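Local coordinates for protein putative glutathionylspermidine synthase (Methylobacillus flagellatus, PDB 3N6X) that probably acts as an ATP-dependent ligase of the circularly permuted ATP-grasp type, named as a putative glutathionylspermidine synthase, at residues I70-V75 with G464-T469; G146-R151 with V159-L164; L411-T416 with P424-L429. All coordinates share one frame; numbering follows the deposited sequence.

Interaction 1 (I70-V75 with G464-T469); sequences IPFDVV and GGTKDT
The ammonium group of K467 carries the charged part of this contact: NZ makes a salt bridge to D73 OD2 at 2.7 Å and donates a second bond, of 2.8 Å, to V75 O. It meets D73 OD2 on the anti side, 26° out of the carboxylate plane, while P415 O outside the two segments takes a further hydrogen bond, so a buried positive end is held by one carboxylate oxygen and two carbonyls. The D73 and K467 side chains run side by side in the same direction, and D73 has its CG anti to the backbone N (chi1 -172°), which carries the carboxylate alongside the lysine to its NZ; D73 CB lies next to K467 CG. The other carboxylate oxygen, OD1, accepts from L417 N.

Backbone bonds flank T466: its N donates to P71 O at 2.9 Å and its O receives D73 N in a nearly straight bond of 3.0 Å. This is a single bridge between F72 and T466, by which the loop ahead of strand 77-79 docks on strand 464-471, a member of the large mixed sheet. Farther along, one water accepts from D468 N and donates to D73 O.

Van der Waals contacts complete the interface. I70 CG2 rests 3.8 Å from G465 CA, carbon against carbon, and P71 CD lies 3.3 Å from G464 O. The F72 ring crosses T466 at about a right angle, presenting CD1 to T466 O at 3.5 Å with T466 OG1 at its edge; helix 170-183 touches the same ring through N176 and M179.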
loop_
_atom_site.group_PDB
_atom_site.type_symbol
_atom_site.label_atom_id
_atom_site.label_comp_id
_atom_site.label_asym_id
_atom_site.label_seq_id
_atom_site.Cartn_x
_atom_site.Cartn_y
_atom_site.Cartn_z
ATOM N N ILE A 70 2.615 12.455 -12.127
ATOM C CA ILE A 70 1.318 11.752 -12.140
ATOM C C ILE A 70 0.141 12.759 -12.137
ATOM O O ILE A 70 0.123 13.670 -11.311
ATOM C CB ILE A 70 1.230 10.738 -10.944
ATOM C CG1 ILE A 70 2.328 9.644 -11.057
ATOM C CG2 ILE A 70 -0.187 10.113 -10.817
ATOM C CD1 ILE A 70 2.521 8.780 -9.794
ATOM N N PRO A 71 -0.859 12.604 -13.045
ATOM C CA PRO A 71 -1.995 13.547 -13.048
ATOM C C PRO A 71 -2.781 13.558 -11.734
ATOM O O PRO A 71 -2.880 12.539 -11.056
ATOM C CB PRO A 71 -2.861 13.069 -14.220
ATOM C CG PRO A 71 -1.970 12.222 -15.049
ATOM C CD PRO A 71 -0.997 11.592 -14.112
ATOM N N PHE A 72 -3.323 14.721 -11.378
ATOM C CA PHE A 72 -4.115 14.895 -10.172
ATOM C C PHE A 72 -5.524 15.362 -10.518
ATOM O O PHE A 72 -5.689 16.256 -11.351
ATOM C CB PHE A 72 -3.431 15.890 -9.217
ATOM C CG PHE A 72 -4.197 16.158 -7.941
ATOM C CD1 PHE A 72 -4.257 15.204 -6.932
ATOM C CD2 PHE A 72 -4.847 17.372 -7.744
ATOM C CE1 PHE A 72 -4.972 15.450 -5.756
ATOM C CE2 PHE A 72 -5.552 17.622 -6.559
ATOM C CZ PHE A 72 -5.605 16.663 -5.573
ATOM N N ASP A 73 -6.538 14.728 -9.912
ATOM C CA ASP A 73 -7.935 15.109 -10.082
ATOM C C ASP A 73 -8.399 15.830 -8.811
ATOM O O ASP A 73 -8.089 15.384 -7.698
ATOM C CB ASP A 73 -8.808 13.887 -10.363
ATOM C CG ASP A 73 -10.238 14.239 -10.727
ATOM O OD1 ASP A 73 -10.455 14.769 -11.847
ATOM O OD2 ASP A 73 -11.149 13.922 -9.930
ATOM N N VAL A 74 -9.115 16.959 -8.975
ATOM C CA VAL A 74 -9.539 17.811 -7.851
ATOM C C VAL A 74 -10.832 17.369 -7.163
ATOM O O VAL A 74 -11.239 17.994 -6.179
ATOM C CB VAL A 74 -9.523 19.332 -8.199
ATOM C CG1 VAL A 74 -8.134 19.774 -8.670
ATOM C CG2 VAL A 74 -10.587 19.680 -9.240
ATOM N N VAL A 75 -11.477 16.298 -7.655
ATOM C CA VAL A 75 -12.684 15.785 -6.994
ATOM C C VAL A 75 -12.251 14.777 -5.924
ATOM O O VAL A 75 -11.660 13.745 -6.260
ATOM C CB VAL A 75 -13.718 15.185 -7.976
ATOM C CG1 VAL A 75 -15.040 14.893 -7.263
ATOM C CG2 VAL A 75 -13.940 16.109 -9.174
ATOM N N GLY A 464 -3.187 6.565 -15.441
ATOM C CA GLY A 464 -3.475 6.570 -14.011
ATOM C C GLY A 464 -3.142 7.880 -13.329
ATOM O O GLY A 464 -2.108 8.490 -13.615
ATOM N N GLY A 465 -4.018 8.302 -12.416
ATOM C CA GLY A 465 -3.836 9.527 -11.642
ATOM C C GLY A 465 -4.150 9.360 -10.167
ATOM O O GLY A 465 -4.451 8.254 -9.721
ATOM N N THR A 466 -4.065 10.458 -9.387
ATOM C CA THR A 466 -4.401 10.418 -7.953
ATOM C C THR A 466 -5.467 11.430 -7.561
ATOM O O THR A 466 -5.748 12.381 -8.299
ATOM C CB THR A 466 -3.171 10.542 -7.054
ATOM O OG1 THR A 466 -2.588 11.825 -7.232
ATOM C CG2 THR A 466 -2.152 9.441 -7.287
ATOM N N LYS A 467 -6.068 11.202 -6.391
ATOM C CA LYS A 467 -7.092 12.041 -5.787
ATOM C C LYS A 467 -6.757 12.189 -4.325
ATOM O O LYS A 467 -6.035 11.354 -3.773
ATOM C CB LYS A 467 -8.467 11.363 -5.899
ATOM C CG LYS A 467 -9.094 11.411 -7.274
ATOM C CD LYS A 467 -10.398 10.657 -7.267
ATOM C CE LYS A 467 -11.194 10.870 -8.529
ATOM N NZ LYS A 467 -12.171 11.977 -8.377
ATOM N N ASP A 468 -7.319 13.204 -3.675
ATOM C CA ASP A 468 -7.215 13.362 -2.230
ATOM C C ASP A 468 -8.324 12.502 -1.628
ATOM O O ASP A 468 -9.394 12.395 -2.225
ATOM C CB ASP A 468 -7.427 14.843 -1.845
ATOM C CG ASP A 468 -7.233 15.179 -0.372
ATOM O OD1 ASP A 468 -6.771 14.291 0.389
ATOM O OD2 ASP A 468 -7.532 16.326 0.017
ATOM N N THR A 469 -8.068 11.856 -0.488
ATOM C CA THR A 469 -9.091 11.051 0.195
ATOM C C THR A 469 -9.489 11.751 1.472
ATOM O O THR A 469 -8.643 11.974 2.355
ATOM C CB THR A 469 -8.594 9.602 0.463
ATOM O OG1 THR A 469 -8.116 9.037 -0.747
ATOM C CG2 THR A 469 -9.684 8.705 1.060
HETATM O O HOH W 1 -8.947 15.222 -5.060
#

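Interaction 2 (G146-R151 with V159-L164); sequences GVDLVR and VLEDNL
G146 O is gripped by two donors of N163: the backbone N, at 2.8 Å and in the carbonyl plane, and the side-chain ND2, in a weak bond of 3.3 Å. The same ND2 donates to D148 OD2 at 3.0 Å with an almost straight N-H...O angle of 171°. The carboxylate oxygen lies in the plane of the amide, whereas the nitrogen approaches OD2 from above the carboxylate plane, the two flat groups being turned 71° apart. N163 has its CG anti to the carbonyl carbon (chi1 -56°), which turns the amide toward the neighbouring strand, where one nitrogen meets both acceptors. With an alanine at this position the ND2 donor is gone, and the D148 carboxylate is likely to be freer to turn and to feel more of the repulsion from E161.

The framework is an antiparallel beta hairpin of strands 144-151 and 157-163. G146 and N163 form a hydrogen-bonded pair, and L160 N donates to D148 O at 2.7 Å. On the face bearing V147, L149 and V159, the valine at 159 is the wedge: its CG1 meets V147 CG1 at 3.7 Å and its CG2 meets L149 CD2 at 3.5 Å. V150 CG1 packs on L160 CD1, the two side chains crossing at about a right angle.

D148 OD2 also faces E161 OE1 at 3.8 Å, two carboxylates side by side. R430 forms a salt bridge with D148 OD1, so the repulsion is probably eased by this arginine together with the N163 amide.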
loop_
_atom_site.group_PDB
_atom_site.type_symbol
_atom_site.label_atom_id
_atom_site.label_comp_id
_atom_site.label_asym_id
_atom_site.label_seq_id
_atom_site.Cartn_x
_atom_site.Cartn_y
_atom_site.Cartn_z
ATOM N N GLY A 146 0.594 -1.600 3.893
ATOM C CA GLY A 146 -0.304 -1.009 2.910
ATOM C C GLY A 146 -1.345 -2.027 2.485
ATOM O O GLY A 146 -1.016 -3.192 2.250
ATOM N N VAL A 147 -2.610 -1.626 2.457
ATOM C CA VAL A 147 -3.713 -2.528 2.101
ATOM C C VAL A 147 -4.431 -1.956 0.898
ATOM O O VAL A 147 -5.059 -0.915 1.016
ATOM C CB VAL A 147 -4.706 -2.727 3.307
ATOM C CG1 VAL A 147 -5.779 -3.758 2.975
ATOM C CG2 VAL A 147 -3.962 -3.113 4.589
ATOM N N ASP A 148 -4.344 -2.615 -0.255
ATOM C CA ASP A 148 -5.035 -2.117 -1.448
ATOM C C ASP A 148 -6.507 -2.547 -1.442
ATOM O O ASP A 148 -6.807 -3.740 -1.408
ATOM C CB ASP A 148 -4.296 -2.525 -2.742
ATOM C CG ASP A 148 -2.900 -1.899 -2.857
ATOM O OD1 ASP A 148 -2.777 -0.671 -2.634
ATOM O OD2 ASP A 148 -1.932 -2.644 -3.158
ATOM N N LEU A 149 -7.415 -1.568 -1.398
ATOM C CA LEU A 149 -8.855 -1.815 -1.274
ATOM C C LEU A 149 -9.630 -1.312 -2.455
ATOM O O LEU A 149 -9.319 -0.252 -3.000
ATOM C CB LEU A 149 -9.413 -1.137 -0.007
ATOM C CG LEU A 149 -8.830 -1.580 1.305
ATOM C CD1 LEU A 149 -9.052 -0.535 2.363
ATOM C CD2 LEU A 149 -9.427 -2.894 1.744
ATOM N N VAL A 150 -10.713 -2.018 -2.792
ATOM C CA VAL A 150 -11.646 -1.618 -3.844
ATOM C C VAL A 150 -13.062 -1.703 -3.300
ATOM O O VAL A 150 -13.329 -2.489 -2.385
ATOM C CB VAL A 150 -11.477 -2.412 -5.171
ATOM C CG1 VAL A 150 -10.115 -2.152 -5.803
ATOM C CG2 VAL A 150 -11.726 -3.911 -4.976
ATOM N N ARG A 151 -13.952 -0.867 -3.820
ATOM C CA ARG A 151 -15.345 -0.817 -3.379
ATOM C C ARG A 151 -16.268 -1.334 -4.495
ATOM O O ARG A 151 -16.023 -1.051 -5.664
ATOM C CB ARG A 151 -15.708 0.620 -3.011
ATOM C CG ARG A 151 -16.979 0.748 -2.220
ATOM C CD ARG A 151 -17.300 2.199 -1.948
ATOM N NE ARG A 151 -18.421 2.338 -1.019
ATOM C CZ ARG A 151 -18.678 3.444 -0.330
ATOM N NH1 ARG A 151 -17.898 4.512 -0.457
ATOM N NH2 ARG A 151 -19.710 3.488 0.499
ATOM N N VAL A 159 -10.127 -6.543 -0.262
ATOM C CA VAL A 159 -8.669 -6.347 -0.218
ATOM C C VAL A 159 -8.078 -6.993 -1.468
ATOM O O VAL A 159 -8.189 -8.201 -1.635
ATOM C CB VAL A 159 -8.011 -6.922 1.067
ATOM C CG1 VAL A 159 -6.493 -6.761 1.020
ATOM C CG2 VAL A 159 -8.592 -6.284 2.323
ATOM N N LEU A 160 -7.483 -6.199 -2.355
ATOM C CA LEU A 160 -6.864 -6.738 -3.572
ATOM C C LEU A 160 -5.498 -7.357 -3.289
ATOM O O LEU A 160 -5.111 -8.318 -3.954
ATOM C CB LEU A 160 -6.681 -5.628 -4.627
ATOM C CG LEU A 160 -7.851 -5.310 -5.545
ATOM C CD1 LEU A 160 -7.376 -4.516 -6.724
ATOM C CD2 LEU A 160 -8.516 -6.558 -6.049
ATOM N N GLU A 161 -4.733 -6.749 -2.368
ATOM C CA GLU A 161 -3.343 -7.122 -2.120
ATOM C C GLU A 161 -2.858 -6.534 -0.805
ATOM O O GLU A 161 -3.317 -5.465 -0.406
ATOM C CB GLU A 161 -2.470 -6.563 -3.274
ATOM C CG GLU A 161 -1.079 -7.158 -3.387
ATOM C CD GLU A 161 -0.291 -6.674 -4.590
ATOM O OE1 GLU A 161 -0.642 -5.607 -5.146
ATOM O OE2 GLU A 161 0.679 -7.366 -4.978
ATOM N N ASP A 162 -1.867 -7.192 -0.172
ATOM C CA ASP A 162 -1.209 -6.691 1.037
ATOM C C ASP A 162 0.210 -6.206 0.656
ATOM O O ASP A 162 0.807 -6.762 -0.260
ATOM C CB ASP A 162 -1.148 -7.799 2.115
ATOM C CG ASP A 162 -2.519 -8.330 2.536
ATOM O OD1 ASP A 162 -3.299 -7.555 3.137
ATOM O OD2 ASP A 162 -2.796 -9.532 2.292
ATOM N N ASN A 163 0.717 -5.139 1.309
ATOM C CA ASN A 163 2.070 -4.595 1.026
ATOM C C ASN A 163 2.839 -4.463 2.323
ATOM O O ASN A 163 2.613 -3.513 3.072
ATOM C CB ASN A 163 1.985 -3.238 0.309
ATOM C CG ASN A 163 1.182 -3.272 -0.957
ATOM O OD1 ASN A 163 1.672 -3.663 -2.023
ATOM N ND2 ASN A 163 -0.082 -2.879 -0.862
ATOM N N LEU A 164 3.733 -5.433 2.605
ATOM C CA LEU A 164 4.415 -5.541 3.891
ATOM C C LEU A 164 5.942 -5.444 3.813
ATOM O O LEU A 164 6.616 -5.666 4.826
ATOM C CB LEU A 164 4.023 -6.890 4.573
ATOM C CG LEU A 164 2.545 -7.312 4.536
ATOM C CD1 LEU A 164 2.397 -8.749 4.964
ATOM C CD2 LEU A 164 1.702 -6.440 5.423
#

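Interaction 3 (L411-T416 with P424-L429); sequences LSTCPT and PRHVDL
C414 and R425 form the central hydrogen-bonded pair: C414 N donates to R425 O at 2.7 Å, and R425 N returns a bond of 3.2 Å to C414 O. That carbonyl also accepts from T416 OG1, within its own segment, the two donors arriving from opposite faces of the carbonyl plane. T416 OG1 lies beside R425 CB as well. The R425 guanidinium turns back on its own strand, NH1 donating to P424 O at 2.8 Å, while NE is taken by L451 O.

These bonds build an antiparallel beta hairpin from strands 413-418 and 423-435, the N-to-C directions of 413-416 and 424-429 being 126° apart. Before its first strand, the bonding weakens. V427 N reaches S412 O in a long bond of 3.4 Å, and H426 ND1 makes a weak, bent bond to L411 O at the edge of the imidazole. T413 CG2 covers one face of that ring in a CH-pi contact, 4.0 Å from its centroid; T413 OG1, between the backbone N and the carbonyl carbon (chi1 45°), instead binds D11 OD1 and F10 O. S412 OG is hydrogen-bonded chiefly to E12 OE2, and a water donates to it and to V427 O.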
loop_
_atom_site.group_PDB
_atom_site.type_symbol
_atom_site.label_atom_id
_atom_site.label_comp_id
_atom_site.label_asym_id
_atom_site.label_seq_id
_atom_site.Cartn_x
_atom_site.Cartn_y
_atom_site.Cartn_z
ATOM N N LEU A 411 -15.908 -2.623 -9.972
ATOM C CA LEU A 411 -15.087 -1.571 -9.355
ATOM C C LEU A 411 -15.844 -0.248 -9.258
ATOM O O LEU A 411 -16.346 0.240 -10.267
ATOM C CB LEU A 411 -13.756 -1.390 -10.146
ATOM C CG LEU A 411 -12.693 -0.463 -9.517
ATOM C CD1 LEU A 411 -12.549 -0.720 -8.059
ATOM C CD2 LEU A 411 -11.346 -0.619 -10.197
ATOM N N SER A 412 -15.941 0.321 -8.035
ATOM C CA SER A 412 -16.672 1.569 -7.813
ATOM C C SER A 412 -16.075 2.738 -8.566
ATOM O O SER A 412 -14.857 2.793 -8.780
ATOM C CB SER A 412 -16.805 1.891 -6.323
ATOM O OG SER A 412 -15.671 2.572 -5.811
ATOM N N THR A 413 -16.945 3.650 -9.011
ATOM C CA THR A 413 -16.543 4.838 -9.745
ATOM C C THR A 413 -16.637 6.078 -8.872
ATOM O O THR A 413 -17.522 6.181 -8.021
ATOM C CB THR A 413 -17.364 4.985 -11.018
ATOM O OG1 THR A 413 -18.743 4.738 -10.723
ATOM C CG2 THR A 413 -16.891 4.063 -12.122
ATOM N N CYS A 414 -15.725 7.012 -9.079
ATOM C CA CYS A 414 -15.703 8.270 -8.356
ATOM C C CYS A 414 -15.781 9.397 -9.382
ATOM O O CYS A 414 -15.080 9.340 -10.403
ATOM C CB CYS A 414 -14.440 8.373 -7.501
ATOM S SG CYS A 414 -14.280 9.927 -6.582
ATOM N N PRO A 415 -16.656 10.418 -9.163
ATOM C CA PRO A 415 -16.753 11.521 -10.136
ATOM C C PRO A 415 -15.402 12.123 -10.428
ATOM O O PRO A 415 -14.638 12.405 -9.515
ATOM C CB PRO A 415 -17.682 12.510 -9.450
ATOM C CG PRO A 415 -18.493 11.679 -8.556
ATOM C CD PRO A 415 -17.578 10.627 -8.033
ATOM N N THR A 416 -15.056 12.176 -11.699
ATOM C CA THR A 416 -13.752 12.617 -12.153
ATOM C C THR A 416 -13.940 13.551 -13.329
ATOM O O THR A 416 -14.794 13.301 -14.191
ATOM C CB THR A 416 -12.907 11.380 -12.532
ATOM O OG1 THR A 416 -13.057 10.379 -11.524
ATOM C CG2 THR A 416 -11.432 11.702 -12.726
ATOM N N PRO A 424 -18.118 9.279 -14.258
ATOM C CA PRO A 424 -17.602 8.271 -13.318
ATOM C C PRO A 424 -16.334 7.588 -13.830
ATOM O O PRO A 424 -16.258 7.228 -15.007
ATOM C CB PRO A 424 -18.763 7.267 -13.206
ATOM C CG PRO A 424 -19.967 7.996 -13.701
ATOM C CD PRO A 424 -19.456 8.905 -14.761
ATOM N N ARG A 425 -15.317 7.451 -12.948
ATOM C CA ARG A 425 -14.059 6.761 -13.253
ATOM C C ARG A 425 -13.670 5.818 -12.115
ATOM O O ARG A 425 -13.982 6.087 -10.955
ATOM C CB ARG A 425 -12.927 7.750 -13.570
ATOM C CG ARG A 425 -13.098 8.484 -14.907
ATOM C CD ARG A 425 -13.057 7.537 -16.093
ATOM N NE ARG A 425 -13.111 8.241 -17.377
ATOM C CZ ARG A 425 -14.236 8.517 -18.032
ATOM N NH1 ARG A 425 -15.414 8.213 -17.500
ATOM N NH2 ARG A 425 -14.193 9.130 -19.208
ATOM N N HIS A 426 -13.024 4.693 -12.454
ATOM C CA HIS A 426 -12.651 3.667 -11.478
ATOM C C HIS A 426 -11.527 4.113 -10.542
ATOM O O HIS A 426 -10.539 4.702 -10.983
ATOM C CB HIS A 426 -12.308 2.343 -12.183
ATOM C CG HIS A 426 -13.466 1.747 -12.931
ATOM N ND1 HIS A 426 -14.595 1.280 -12.269
ATOM C CD2 HIS A 426 -13.630 1.555 -14.260
ATOM C CE1 HIS A 426 -15.408 0.838 -13.215
ATOM N NE2 HIS A 426 -14.870 0.977 -14.428
ATOM N N VAL A 427 -11.695 3.840 -9.241
ATOM C CA VAL A 427 -10.707 4.198 -8.209
ATOM C C VAL A 427 -10.355 3.008 -7.324
ATOM O O VAL A 427 -11.178 2.099 -7.132
ATOM C CB VAL A 427 -11.187 5.388 -7.314
ATOM C CG1 VAL A 427 -11.158 6.710 -8.071
ATOM C CG2 VAL A 427 -12.572 5.121 -6.721
ATOM N N ASP A 428 -9.192 3.083 -6.678
ATOM C CA ASP A 428 -8.832 2.162 -5.615
ATOM C C ASP A 428 -8.262 2.956 -4.425
ATOM O O ASP A 428 -7.982 4.156 -4.566
ATOM C CB ASP A 428 -7.922 1.019 -6.103
ATOM C CG ASP A 428 -6.447 1.330 -6.214
ATOM O OD1 ASP A 428 -6.081 2.515 -6.115
ATOM O OD2 ASP A 428 -5.660 0.387 -6.429
ATOM N N LEU A 429 -8.152 2.315 -3.254
ATOM C CA LEU A 429 -7.773 2.987 -2.025
ATOM C C LEU A 429 -6.638 2.265 -1.294
ATOM O O LEU A 429 -6.728 1.056 -1.056
ATOM C CB LEU A 429 -9.029 3.045 -1.125
ATOM C CG LEU A 429 -9.059 4.121 -0.058
ATOM C CD1 LEU A 429 -9.299 5.505 -0.676
ATOM C CD2 LEU A 429 -10.120 3.819 0.975
HETATM O O HOH W 2 -13.179 1.237 -5.384
#

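Overall arrangement
All three interactions reach one large mixed sheet, interaction 1 through strand 464-471, to which the 70-75 loop is bridged. Interactions 2 and 3 are hairpins with centres about 16 Å apart, and strands 144-151 and 423-435 join them as neighbours: L149 N probably donates to L429 O at 2.7 Å. Interaction 1, centred about 11 Å from interaction 3, touches it through K467 and through D73 OD1, 3.3 Å from T416 CG2, but stays about 9 Å from interaction 2 at the nearest atoms. Separate glycerols lie about 3 Å from the I70 and E161 side chains, and a sulfate likewise near N163, all probably from the crystallisation liquor, though such molecules often mark pockets.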